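Local structure of DNA photolyase (Agrobacterium tumefaciens, 4U63) at residues R104-E109 against V196-E201; N118-Y121 against A127-K130; D320-F325 against A407-D412; N421-G426 against K453-P458. The protein probably repairs cyclobutane pyrimidine dimers in ultraviolet-damaged DNA with light, using a flavin cofactor and a methenyltetrahydrofolate antenna. One frame throughout, in Å; residues are numbered along the deposited sequence.

In the fold
Interaction 1 sets a long loop against the N-terminal alpha/beta domain and interaction 2 lies within that domain, while interactions 3 and 4 belong to the helical FAD-binding domain; interactions 1 and 4 lie on opposite sides of the chain's centre, their centres about 61 Å apart. Each contact is partly buried and sets a loop against a helix or its end. Interaction 2, nested along the chain inside interaction 1, is the ionic one, a salt bridge between a loop arginine and an aspartate of the following helix. Interaction 1 mixes a leucine-proline contact with a water bridge on its exposed side. Interaction 3 sets an aromatic ring against backbone carbonyls, whereas interaction 4 is aliphatic and aromatic.

Interaction 1 of 4, residues R104-E109 against V196-E201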
loop_
_atom_site.group_PDB
_atom_site.type_symbol
_atom_site.label_atom_id
_atom_site.label_comp_id
_atom_site.label_asym_id
_atom_site.label_seq_id
_atom_site.Cartn_x
_atom_site.Cartn_y
_atom_site.Cartn_z
ATOM N N ARG A 104 -21.063 -14.171 16.002
ATOM C CA ARG A 104 -22.078 -15.005 16.654
ATOM C C ARG A 104 -23.108 -14.175 17.417
ATOM O O ARG A 104 -24.302 -14.476 17.378
ATOM C CB ARG A 104 -21.427 -16.020 17.591
ATOM C CG ARG A 104 -20.783 -17.182 16.875
ATOM C CD ARG A 104 -20.138 -18.117 17.880
ATOM N NE ARG A 104 -19.409 -19.217 17.248
ATOM C CZ ARG A 104 -19.973 -20.310 16.727
ATOM N NH1 ARG A 104 -21.296 -20.476 16.739
ATOM N NH2 ARG A 104 -19.202 -21.254 16.184
ATOM N N ASP A 105 -22.642 -13.135 18.107
ATOM C CA ASP A 105 -23.536 -12.235 18.827
ATOM C C ASP A 105 -24.454 -11.469 17.862
ATOM O O ASP A 105 -25.651 -11.350 18.123
ATOM C CB ASP A 105 -22.744 -11.270 19.713
ATOM C CG ASP A 105 -22.114 -11.956 20.925
ATOM O OD1 ASP A 105 -22.191 -13.206 21.058
ATOM O OD2 ASP A 105 -21.527 -11.232 21.758
ATOM N N LEU A 106 -23.904 -10.967 16.754
ATOM C CA LEU A 106 -24.724 -10.299 15.717
ATOM C C LEU A 106 -25.749 -11.245 15.100
ATOM O O LEU A 106 -26.898 -10.871 14.884
ATOM C CB LEU A 106 -23.856 -9.704 14.603
ATOM C CG LEU A 106 -23.152 -8.390 14.924
ATOM C CD1 LEU A 106 -22.145 -8.054 13.835
ATOM C CD2 LEU A 106 -24.153 -7.254 15.085
ATOM N N ILE A 107 -25.315 -12.467 14.819
ATOM C CA ILE A 107 -26.185 -13.508 14.268
ATOM C C ILE A 107 -27.345 -13.798 15.219
ATOM O O ILE A 107 -28.506 -13.811 14.803
ATOM C CB ILE A 107 -25.371 -14.788 13.960
ATOM C CG1 ILE A 107 -24.495 -14.563 12.727
ATOM C CG2 ILE A 107 -26.269 -15.996 13.722
ATOM C CD1 ILE A 107 -23.309 -15.491 12.635
ATOM N N SER A 108 -27.020 -14.021 16.494
ATOM C CA SER A 108 -28.020 -14.289 17.516
ATOM C C SER A 108 -29.035 -13.144 17.646
ATOM O O SER A 108 -30.246 -13.384 17.671
ATOM C CB SER A 108 -27.345 -14.562 18.867
ATOM O OG SER A 108 -28.314 -14.739 19.880
ATOM N N GLU A 109 -28.538 -11.912 17.719
ATOM C CA GLU A 109 -29.401 -10.740 17.871
ATOM C C GLU A 109 -30.318 -10.503 16.667
ATOM O O GLU A 109 -31.521 -10.257 16.832
ATOM C CB GLU A 109 -28.572 -9.471 18.098
ATOM C CG GLU A 109 -29.437 -8.208 18.161
ATOM C CD GLU A 109 -28.689 -6.962 18.583
ATOM O OE1 GLU A 109 -27.500 -7.059 18.950
ATOM O OE2 GLU A 109 -29.313 -5.877 18.545
ATOM N N VAL A 196 -34.595 -2.770 13.969
ATOM C CA VAL A 196 -33.749 -2.384 15.098
ATOM C C VAL A 196 -32.286 -2.678 14.746
ATOM O O VAL A 196 -31.951 -3.803 14.391
ATOM C CB VAL A 196 -34.142 -3.160 16.378
ATOM C CG1 VAL A 196 -33.272 -2.747 17.562
ATOM C CG2 VAL A 196 -35.614 -2.943 16.708
ATOM N N TRP A 197 -31.421 -1.669 14.843
ATOM C CA TRP A 197 -29.987 -1.844 14.564
ATOM C C TRP A 197 -29.253 -2.373 15.800
ATOM O O TRP A 197 -29.526 -1.925 16.909
ATOM C CB TRP A 197 -29.338 -0.526 14.123
ATOM C CG TRP A 197 -29.544 -0.226 12.686
ATOM C CD1 TRP A 197 -30.487 0.597 12.145
ATOM C CD2 TRP A 197 -28.794 -0.751 11.594
ATOM N NE1 TRP A 197 -30.367 0.615 10.777
ATOM C CE2 TRP A 197 -29.333 -0.204 10.412
ATOM C CE3 TRP A 197 -27.712 -1.630 11.498
ATOM C CZ2 TRP A 197 -28.828 -0.509 9.147
ATOM C CZ3 TRP A 197 -27.210 -1.938 10.243
ATOM C CH2 TRP A 197 -27.770 -1.380 9.083
ATOM N N PRO A 198 -28.317 -3.331 15.613
ATOM C CA PRO A 198 -27.440 -3.676 16.730
ATOM C C PRO A 198 -26.638 -2.463 17.172
ATOM O O PRO A 198 -26.374 -1.569 16.364
ATOM C CB PRO A 198 -26.508 -4.745 16.137
ATOM C CG PRO A 198 -27.272 -5.320 15.005
ATOM C CD PRO A 198 -28.052 -4.174 14.435
ATOM N N LYS A 199 -26.256 -2.436 18.442
ATOM C CA LYS A 199 -25.493 -1.315 18.975
ATOM C C LYS A 199 -24.106 -1.263 18.349
ATOM O O LYS A 199 -23.530 -2.292 17.989
ATOM C CB LYS A 199 -25.410 -1.384 20.508
ATOM C CG LYS A 199 -26.768 -1.251 21.196
ATOM C CD LYS A 199 -27.397 0.133 21.009
ATOM C CE LYS A 199 -28.915 0.088 21.119
ATOM N NZ LYS A 199 -29.384 -0.587 22.359
ATOM N N SER A 200 -23.591 -0.049 18.204
ATOM C CA SER A 200 -22.297 0.189 17.565
ATOM C C SER A 200 -21.377 0.973 18.481
ATOM O O SER A 200 -21.832 1.829 19.240
ATOM C CB SER A 200 -22.497 0.986 16.278
ATOM O OG SER A 200 -21.258 1.273 15.651
ATOM N N GLU A 201 -20.079 0.687 18.391
ATOM C CA GLU A 201 -19.066 1.504 19.056
ATOM C C GLU A 201 -18.924 2.848 18.331
ATOM O O GLU A 201 -19.340 2.982 17.176
ATOM C CB GLU A 201 -17.742 0.756 19.105
ATOM C CG GLU A 201 -17.821 -0.456 20.023
ATOM C CD GLU A 201 -16.572 -1.300 20.042
ATOM O OE1 GLU A 201 -15.535 -0.863 19.528
ATOM O OE2 GLU A 201 -16.638 -2.414 20.586
HETATM O O HOH W 1 -26.833 -4.657 20.079
#
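Glu-109 reaches out from helix 99-110 to lie across Pro-198. Its CB points toward the loop, and with CG anti to the backbone N (chi1 176°) and the chain extended beyond it, CB and CG act as a spacer that delivers the carboxylate to the proline. CD arrives 4.0 Å from Pro-198 CB. At the tip both oxygens lie over the CA-CB edge of the proline, OE1 3.8 Å from Pro-198 CB and OE2 closest, 3.4 Å from Pro-198 CA. OE1 also accepts from a water at 2.7 Å, and that water in turn takes the N-H of Lys-199 at 2.8 Å from its N, so the carboxylate is tied to the loop backbone through one bridging molecule. One turn back, Leu-106 crosses the proline at about a right angle, its CD2 3.6 Å from Pro-198 CB. Leu-106 also packs on Ile-28 and Val-56 and thus lies between the parallel sheet of the alpha/beta domain and Pro-198, where the long loop after helix 168-177 meets the helix; further along, Glu-201 bonds to the backbone of edge strand 93-96, at Leu-94. Glu-109 OE2 and Lys-199 NZ stay 6.5 Å apart, so their attraction is probably modest. The chemistry implies a greasy inner half made by leucine and proline and a hydrated outer half, where a probably charged carboxylate lies on carbon yet keeps a water partner.

Interaction 2 of 4, residues N118-Y121 against A127-K130; sequences NRRY and ATDK. With SO4 (sulfate ion), chain D; SO4 (sulfate ion), chain E.
Arg-120 and Asp-129 form a side-on salt bridge whose two flat groups are nearly parallel, 10° apart, but stepped rather than coplanar. Arg-120 NE donates to Asp-129 OD2 at 3.1 Å and Arg-120 NH2 to Asp-129 OD1 at 2.9 Å, one nitrogen to each oxygen. Both donors stand above the carboxylate plane, and both oxygens are tilted from the guanidinium plane, so the two bonds are distinctly bent. Arg-120 CG sits between its own backbone N and carbonyl carbon (chi1 57°), and the chain then runs extended to NE, carrying the guanidinium over helix 123-138. There Arg-120 NH2 also passes 3.6 Å from CG2 of Thr-128, whose hydroxyl is bonded to Thr-124 O. A water closes a second link: it takes Arg-120 N at 3.0 Å and donates to Asp-129 OD2 at 2.7 Å. This is the turn into the next helix at the C-terminal end of strand 114-118, in the parallel sheet. Beyond the pair, Asp-129 OD2 meets Arg-32 and Arg-120 NH1 meets Glu-60, both as salt bridges. Arg-119 turns the other way, to two sulfates probably from the crystallisation liquor: its NH1 and NH2 each bond the chain D ion, NH2 nearly straight to O1 at 2.7 Å (167°), and NH2 also reaches the chain E ion. Arg-120, Arg-32 and the donating water probably stabilise the charge on the Asp-129 carboxylate despite its burial, and this network fastens the loop to the helix that follows.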
loop_
_atom_site.group_PDB
_atom_site.type_symbol
_atom_site.label_atom_id
_atom_site.label_comp_id
_atom_site.label_asym_id
_atom_site.label_seq_id
_atom_site.Cartn_x
_atom_site.Cartn_y
_atom_site.Cartn_z
ATOM N N ASN A 118 -15.515 -10.122 1.447
ATOM C CA ASN A 118 -14.587 -10.158 0.342
ATOM C C ASN A 118 -13.290 -10.787 0.798
ATOM O O ASN A 118 -12.759 -10.449 1.863
ATOM C CB ASN A 118 -14.364 -8.756 -0.197
ATOM C CG ASN A 118 -15.615 -8.204 -0.836
ATOM O OD1 ASN A 118 -16.180 -8.833 -1.734
ATOM N ND2 ASN A 118 -16.071 -7.056 -0.376
ATOM N N ARG A 119 -12.789 -11.708 -0.018
ATOM C CA ARG A 119 -11.556 -12.420 0.289
ATOM C C ARG A 119 -10.407 -11.440 0.457
ATOM O O ARG A 119 -10.357 -10.387 -0.215
ATOM C CB ARG A 119 -11.211 -13.406 -0.826
ATOM C CG ARG A 119 -12.171 -14.556 -0.924
ATOM C CD ARG A 119 -11.961 -15.336 -2.202
ATOM N NE ARG A 119 -13.071 -16.255 -2.410
ATOM C CZ ARG A 119 -13.423 -16.776 -3.581
ATOM N NH1 ARG A 119 -12.757 -16.477 -4.702
ATOM N NH2 ARG A 119 -14.460 -17.606 -3.633
ATOM N N ARG A 120 -9.520 -11.778 1.380
ATOM C CA ARG A 120 -8.270 -11.064 1.577
ATOM C C ARG A 120 -7.199 -12.096 1.364
ATOM O O ARG A 120 -7.313 -13.221 1.835
ATOM C CB ARG A 120 -8.183 -10.406 2.956
ATOM C CG ARG A 120 -8.345 -11.337 4.140
ATOM C CD ARG A 120 -8.450 -10.545 5.423
ATOM N NE ARG A 120 -8.898 -11.370 6.542
ATOM C CZ ARG A 120 -9.052 -10.934 7.793
ATOM N NH1 ARG A 120 -8.791 -9.669 8.108
ATOM N NH2 ARG A 120 -9.473 -11.771 8.737
ATOM N N TYR A 121 -6.160 -11.714 0.645
ATOM C CA TYR A 121 -5.235 -12.688 0.103
ATOM C C TYR A 121 -3.881 -12.722 0.787
ATOM O O TYR A 121 -3.038 -13.512 0.407
ATOM C CB TYR A 121 -5.092 -12.467 -1.388
ATOM C CG TYR A 121 -6.357 -12.768 -2.170
ATOM C CD1 TYR A 121 -7.316 -11.791 -2.384
ATOM C CD2 TYR A 121 -6.584 -14.020 -2.709
ATOM C CE1 TYR A 121 -8.468 -12.052 -3.105
ATOM C CE2 TYR A 121 -7.735 -14.296 -3.426
ATOM C CZ TYR A 121 -8.673 -13.302 -3.624
ATOM O OH TYR A 121 -9.812 -13.557 -4.340
ATOM N N ALA A 127 -5.973 -17.279 6.361
ATOM C CA ALA A 127 -6.026 -18.375 7.333
ATOM C C ALA A 127 -7.063 -18.113 8.430
ATOM O O ALA A 127 -7.800 -19.020 8.824
ATOM C CB ALA A 127 -4.652 -18.614 7.949
ATOM N N THR A 128 -7.107 -16.872 8.918
ATOM C CA THR A 128 -8.127 -16.443 9.879
ATOM C C THR A 128 -9.532 -16.679 9.317
ATOM O O THR A 128 -10.391 -17.239 9.985
ATOM C CB THR A 128 -7.940 -14.953 10.227
ATOM O OG1 THR A 128 -6.698 -14.787 10.927
ATOM C CG2 THR A 128 -9.074 -14.433 11.091
ATOM N N ASP A 129 -9.744 -16.245 8.079
ATOM C CA ASP A 129 -11.015 -16.445 7.385
ATOM C C ASP A 129 -11.357 -17.913 7.186
ATOM O O ASP A 129 -12.494 -18.317 7.415
ATOM C CB ASP A 129 -11.004 -15.734 6.034
ATOM C CG ASP A 129 -10.917 -14.235 6.175
ATOM O OD1 ASP A 129 -11.127 -13.709 7.292
ATOM O OD2 ASP A 129 -10.630 -13.570 5.170
ATOM N N LYS A 130 -10.389 -18.712 6.757
ATOM C CA LYS A 130 -10.630 -20.152 6.562
ATOM C C LYS A 130 -11.116 -20.823 7.854
ATOM O O LYS A 130 -12.073 -21.611 7.837
ATOM C CB LYS A 130 -9.370 -20.851 6.031
ATOM C CG LYS A 130 -9.555 -22.345 5.740
ATOM C CD LYS A 130 -8.322 -22.960 5.091
ATOM C CE LYS A 130 -8.556 -24.421 4.716
ATOM N NZ LYS A 130 -7.292 -25.095 4.302
HETATM S S SO4 D . -15.087 -18.342 -7.166
HETATM O O1 SO4 D . -15.074 -19.010 -5.851
HETATM O O2 SO4 D . -16.483 -18.171 -7.616
HETATM O O3 SO4 D . -14.365 -19.186 -8.136
HETATM O O4 SO4 D . -14.428 -17.020 -7.075
HETATM S S SO4 E . -16.497 -19.598 -0.510
HETATM O O1 SO4 E . -16.659 -21.015 -0.135
HETATM O O2 SO4 E . -17.795 -18.904 -0.541
HETATM O O3 SO4 E . -15.610 -18.972 0.491
HETATM O O4 SO4 E . -15.896 -19.513 -1.857
HETATM O O HOH W 2 -10.159 -14.390 2.679
#

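Interaction 3 of 4, residues D320-F325 against A407-D412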
loop_
_atom_site.group_PDB
_atom_site.type_symbol
_atom_site.label_atom_id
_atom_site.label_comp_id
_atom_site.label_asym_id
_atom_site.label_seq_id
_atom_site.Cartn_x
_atom_site.Cartn_y
_atom_site.Cartn_z
ATOM N N ASP A 320 17.910 -17.762 1.043
ATOM C CA ASP A 320 18.479 -18.048 2.369
ATOM C C ASP A 320 20.006 -17.917 2.443
ATOM O O ASP A 320 20.566 -17.974 3.528
ATOM C CB ASP A 320 18.011 -19.414 2.918
ATOM C CG ASP A 320 18.473 -20.602 2.080
ATOM O OD1 ASP A 320 19.274 -20.432 1.137
ATOM O OD2 ASP A 320 18.021 -21.725 2.383
ATOM N N SER A 321 20.671 -17.731 1.300
ATOM C CA SER A 321 22.104 -17.426 1.288
ATOM C C SER A 321 22.405 -16.127 2.031
ATOM O O SER A 321 23.520 -15.934 2.497
ATOM C CB SER A 321 22.651 -17.336 -0.139
ATOM O OG SER A 321 22.632 -18.598 -0.775
ATOM N N PHE A 322 21.414 -15.242 2.135
ATOM C CA PHE A 322 21.574 -13.992 2.889
ATOM C C PHE A 322 21.361 -14.109 4.392
ATOM O O PHE A 322 21.544 -13.128 5.108
ATOM C CB PHE A 322 20.642 -12.912 2.332
ATOM C CG PHE A 322 21.116 -12.327 1.038
ATOM C CD1 PHE A 322 22.231 -11.494 1.009
ATOM C CD2 PHE A 322 20.456 -12.596 -0.146
ATOM C CE1 PHE A 322 22.675 -10.946 -0.182
ATOM C CE2 PHE A 322 20.896 -12.050 -1.346
ATOM C CZ PHE A 322 22.004 -11.224 -1.367
ATOM N N ASP A 323 20.995 -15.289 4.888
ATOM C CA ASP A 323 20.671 -15.443 6.309
ATOM C C ASP A 323 21.835 -15.098 7.220
ATOM O O ASP A 323 21.635 -14.532 8.299
ATOM C CB ASP A 323 20.215 -16.866 6.625
ATOM C CG ASP A 323 18.814 -17.152 6.144
ATOM O OD1 ASP A 323 18.169 -16.268 5.542
ATOM O OD2 ASP A 323 18.358 -18.278 6.379
ATOM N N ALA A 324 23.040 -15.421 6.781
ATOM C CA ALA A 324 24.228 -15.174 7.588
ATOM C C ALA A 324 24.839 -13.792 7.365
ATOM O O ALA A 324 25.898 -13.504 7.910
ATOM C CB ALA A 324 25.265 -16.254 7.327
ATOM N N PHE A 325 24.182 -12.937 6.578
ATOM C CA PHE A 325 24.685 -11.590 6.327
ATOM C C PHE A 325 24.829 -10.853 7.653
ATOM O O PHE A 325 23.929 -10.913 8.488
ATOM C CB PHE A 325 23.747 -10.827 5.395
ATOM C CG PHE A 325 24.402 -9.689 4.699
ATOM C CD1 PHE A 325 24.522 -8.458 5.319
ATOM C CD2 PHE A 325 24.911 -9.847 3.423
ATOM C CE1 PHE A 325 25.137 -7.401 4.671
ATOM C CE2 PHE A 325 25.525 -8.798 2.767
ATOM C CZ PHE A 325 25.643 -7.575 3.392
ATOM N N ALA A 407 17.071 -5.571 -1.585
ATOM C CA ALA A 407 18.056 -6.318 -0.778
ATOM C C ALA A 407 18.810 -7.412 -1.541
ATOM O O ALA A 407 19.784 -7.960 -1.021
ATOM C CB ALA A 407 17.370 -6.922 0.439
ATOM N N GLY A 408 18.354 -7.753 -2.746
ATOM C CA GLY A 408 19.044 -8.722 -3.585
ATOM C C GLY A 408 18.466 -10.129 -3.614
ATOM O O GLY A 408 19.106 -11.015 -4.157
ATOM N N SER A 409 17.272 -10.338 -3.045
ATOM C CA SER A 409 16.579 -11.657 -3.122
ATOM C C SER A 409 15.472 -11.661 -4.197
ATOM O O SER A 409 14.677 -10.752 -4.246
ATOM C CB SER A 409 15.941 -12.029 -1.792
ATOM O OG SER A 409 16.904 -12.435 -0.842
ATOM N N GLY A 410 15.442 -12.695 -5.039
ATOM C CA GLY A 410 14.404 -12.839 -6.054
ATOM C C GLY A 410 14.933 -12.714 -7.468
ATOM O O GLY A 410 15.937 -12.046 -7.715
ATOM N N ALA A 411 14.230 -13.335 -8.408
ATOM C CA ALA A 411 14.621 -13.299 -9.816
ATOM C C ALA A 411 14.644 -11.897 -10.384
ATOM O O ALA A 411 15.444 -11.603 -11.270
ATOM C CB ALA A 411 13.703 -14.178 -10.657
ATOM N N ASP A 412 13.775 -11.034 -9.870
ATOM C CA ASP A 412 13.701 -9.641 -10.319
ATOM C C ASP A 412 14.534 -8.678 -9.465
ATOM O O ASP A 412 14.488 -7.451 -9.675
ATOM C CB ASP A 412 12.234 -9.205 -10.372
ATOM C CG ASP A 412 11.464 -9.930 -11.467
ATOM O OD1 ASP A 412 11.715 -9.641 -12.651
ATOM O OD2 ASP A 412 10.617 -10.789 -11.154
#
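Phe-322 holds CG anti to its own carbonyl carbon (chi1 -76°), which swings its ring toward Ala-407, Gly-408 and Ser-409; separately, Ser-409 OG is anti to the serine's carbonyl carbon (chi1 -74°). The ring thus meets the end of helix 398-407, which closes in a Schellman motif. Gly-408 leaves the helix there with positive phi (101°), a value that glycine accepts readily, and its bare CA lets the ring come close. The ring itself springs from the start of a type I turn, Phe-322 to Phe-325, in the loop between helices 287-309 and 331-338, so two loops of the helical FAD-binding domain meet; the side chain of Ala-407 is about 9 Å from the flavin cofactor. The ring rests mainly on backbone oxygens. Ala-407 O lies over one face, offset toward the rim, 4.0 Å from Phe-322 CZ, while Gly-408 O approaches obliquely, 3.5 Å from Phe-322 CE2. Along the ring's other side Phe-325 fills its edge, CD2 lying in the plane. Ser-409 OG, which takes a weak hydrogen bond from Asn-319 N, ends 3.6 Å from Phe-322 CD2.

Interaction 4 of 4, residues N421-G426 against K453-P458; sequences NPILQG and KPFEAP
Ile-423 lays CG2 across the methylenes of Lys-453 and sends CD1 to the ring of Phe-455. CG2 is 3.9 Å from Lys-453 CB and 3.8 Å from Lys-453 CD, the two side chains crossing at about a right angle. The Ile-423 and Phe-455 side chains approach each other from opposite directions: Ile-423 CD1 meets Phe-455 CZ at 3.5 Å, at the ring's edge and in its plane, rather than over a face. The ring reaches that spot because CG of Phe-455 sits between its backbone N and carbonyl carbon (chi1 53°). Lys-453 CB lies 4.0 Å above the plane of the Phe-455 ring, toward the rim, and so touches both Ile-423 CG2 and the ring face. Ile-423 belongs to the first turn of helix 422-429 in the helical FAD-binding domain, and residues 453-458 are the loop between helices 448-451 and 459-465. Asn-421 is the N-cap: its OD1 accepts from Ile-423 N at 3.0 Å, nearly straight (160°) though the donor stands 48° out of the carbonyl plane. This secures the backbone of the very residue that makes the contact. Next to it Pro-422 faces inward, to Phe-371 and His-375 of helix 362-375. Lys-453, bent at its last torsion, carries NZ away to a salt bridge with Glu-427 and a hydrogen bond to Lys-449 O.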
loop_
_atom_site.group_PDB
_atom_site.type_symbol
_atom_site.label_atom_id
_atom_site.label_comp_id
_atom_site.label_asym_id
_atom_site.label_seq_id
_atom_site.Cartn_x
_atom_site.Cartn_y
_atom_site.Cartn_z
ATOM N N ASN A 421 25.599 5.309 -6.548
ATOM C CA ASN A 421 25.713 6.490 -5.741
ATOM C C ASN A 421 24.367 7.217 -5.759
ATOM O O ASN A 421 23.845 7.512 -6.832
ATOM C CB ASN A 421 26.813 7.390 -6.305
ATOM C CG ASN A 421 27.273 8.441 -5.324
ATOM O OD1 ASN A 421 26.522 8.863 -4.453
ATOM N ND2 ASN A 421 28.525 8.868 -5.460
ATOM N N PRO A 422 23.793 7.494 -4.574
ATOM C CA PRO A 422 22.570 8.304 -4.494
ATOM C C PRO A 422 22.700 9.648 -5.209
ATOM O O PRO A 422 21.724 10.159 -5.743
ATOM C CB PRO A 422 22.396 8.544 -2.995
ATOM C CG PRO A 422 23.184 7.494 -2.312
ATOM C CD PRO A 422 24.224 6.991 -3.254
ATOM N N ILE A 423 23.907 10.201 -5.209
ATOM C CA ILE A 423 24.182 11.489 -5.844
ATOM C C ILE A 423 23.884 11.400 -7.336
ATOM O O ILE A 423 23.192 12.252 -7.883
ATOM C CB ILE A 423 25.649 11.917 -5.635
ATOM C CG1 ILE A 423 25.964 12.062 -4.144
ATOM C CG2 ILE A 423 25.964 13.239 -6.336
ATOM C CD1 ILE A 423 27.404 11.739 -3.815
ATOM N N LEU A 424 24.410 10.360 -7.973
ATOM C CA LEU A 424 24.214 10.125 -9.405
ATOM C C LEU A 424 22.748 9.822 -9.731
ATOM O O LEU A 424 22.208 10.317 -10.720
ATOM C CB LEU A 424 25.102 8.970 -9.885
ATOM C CG LEU A 424 26.618 9.164 -9.768
ATOM C CD1 LEU A 424 27.343 7.858 -10.060
ATOM C CD2 LEU A 424 27.098 10.270 -10.693
ATOM N N GLN A 425 22.112 9.000 -8.899
ATOM C CA GLN A 425 20.677 8.731 -9.043
ATOM C C GLN A 425 19.866 10.033 -8.949
ATOM O O GLN A 425 18.981 10.278 -9.767
ATOM C CB GLN A 425 20.215 7.716 -7.999
ATOM C CG GLN A 425 20.631 6.288 -8.320
ATOM C CD GLN A 425 19.676 5.610 -9.292
ATOM O OE1 GLN A 425 18.461 5.549 -9.045
ATOM N NE2 GLN A 425 20.208 5.096 -10.389
ATOM N N GLY A 426 20.192 10.860 -7.956
ATOM C CA GLY A 426 19.586 12.186 -7.800
ATOM C C GLY A 426 19.746 13.074 -9.024
ATOM O O GLY A 426 18.781 13.658 -9.493
ATOM N N LYS A 453 25.009 17.207 -4.114
ATOM C CA LYS A 453 26.276 16.984 -3.433
ATOM C C LYS A 453 26.777 18.296 -2.810
ATOM O O LYS A 453 27.833 18.798 -3.181
ATOM C CB LYS A 453 27.304 16.379 -4.410
ATOM C CG LYS A 453 27.464 17.110 -5.749
ATOM C CD LYS A 453 28.245 16.255 -6.735
ATOM C CE LYS A 453 28.751 17.054 -7.927
ATOM N NZ LYS A 453 27.644 17.558 -8.783
ATOM N N PRO A 454 26.014 18.852 -1.842
ATOM C CA PRO A 454 26.413 20.132 -1.233
ATOM C C PRO A 454 27.791 20.073 -0.547
ATOM O O PRO A 454 28.475 21.090 -0.439
ATOM C CB PRO A 454 25.294 20.414 -0.219
ATOM C CG PRO A 454 24.630 19.104 0.029
ATOM C CD PRO A 454 24.794 18.296 -1.220
ATOM N N PHE A 455 28.178 18.879 -0.110
ATOM C CA PHE A 455 29.495 18.623 0.507
ATOM C C PHE A 455 30.697 18.725 -0.448
ATOM O O PHE A 455 31.829 18.764 0.012
ATOM C CB PHE A 455 29.507 17.248 1.201
ATOM C CG PHE A 455 29.064 16.116 0.318
ATOM C CD1 PHE A 455 29.972 15.440 -0.482
ATOM C CD2 PHE A 455 27.725 15.732 0.280
ATOM C CE1 PHE A 455 29.556 14.400 -1.294
ATOM C CE2 PHE A 455 27.304 14.698 -0.527
ATOM C CZ PHE A 455 28.219 14.034 -1.315
ATOM N N GLU A 456 30.450 18.747 -1.761
ATOM C CA GLU A 456 31.507 18.978 -2.754
ATOM C C GLU A 456 31.598 20.446 -3.183
ATOM O O GLU A 456 32.545 20.831 -3.880
ATOM C CB GLU A 456 31.297 18.090 -3.985
ATOM C CG GLU A 456 31.611 16.625 -3.727
ATOM C CD GLU A 456 31.598 15.769 -4.981
ATOM O OE1 GLU A 456 31.685 16.312 -6.106
ATOM O OE2 GLU A 456 31.509 14.536 -4.835
ATOM N N ALA A 457 30.628 21.262 -2.767
ATOM C CA ALA A 457 30.585 22.673 -3.148
ATOM C C ALA A 457 31.683 23.472 -2.435
ATOM O O ALA A 457 32.104 23.097 -1.336
ATOM C CB ALA A 457 29.214 23.258 -2.835
ATOM N N PRO A 458 32.154 24.574 -3.056
ATOM C CA PRO A 458 33.191 25.378 -2.429
ATOM C C PRO A 458 32.570 26.359 -1.443
ATOM O O PRO A 458 31.382 26.672 -1.553
ATOM C CB PRO A 458 33.811 26.108 -3.616
ATOM C CG PRO A 458 32.661 26.338 -4.529
ATOM C CD PRO A 458 31.690 25.197 -4.311
#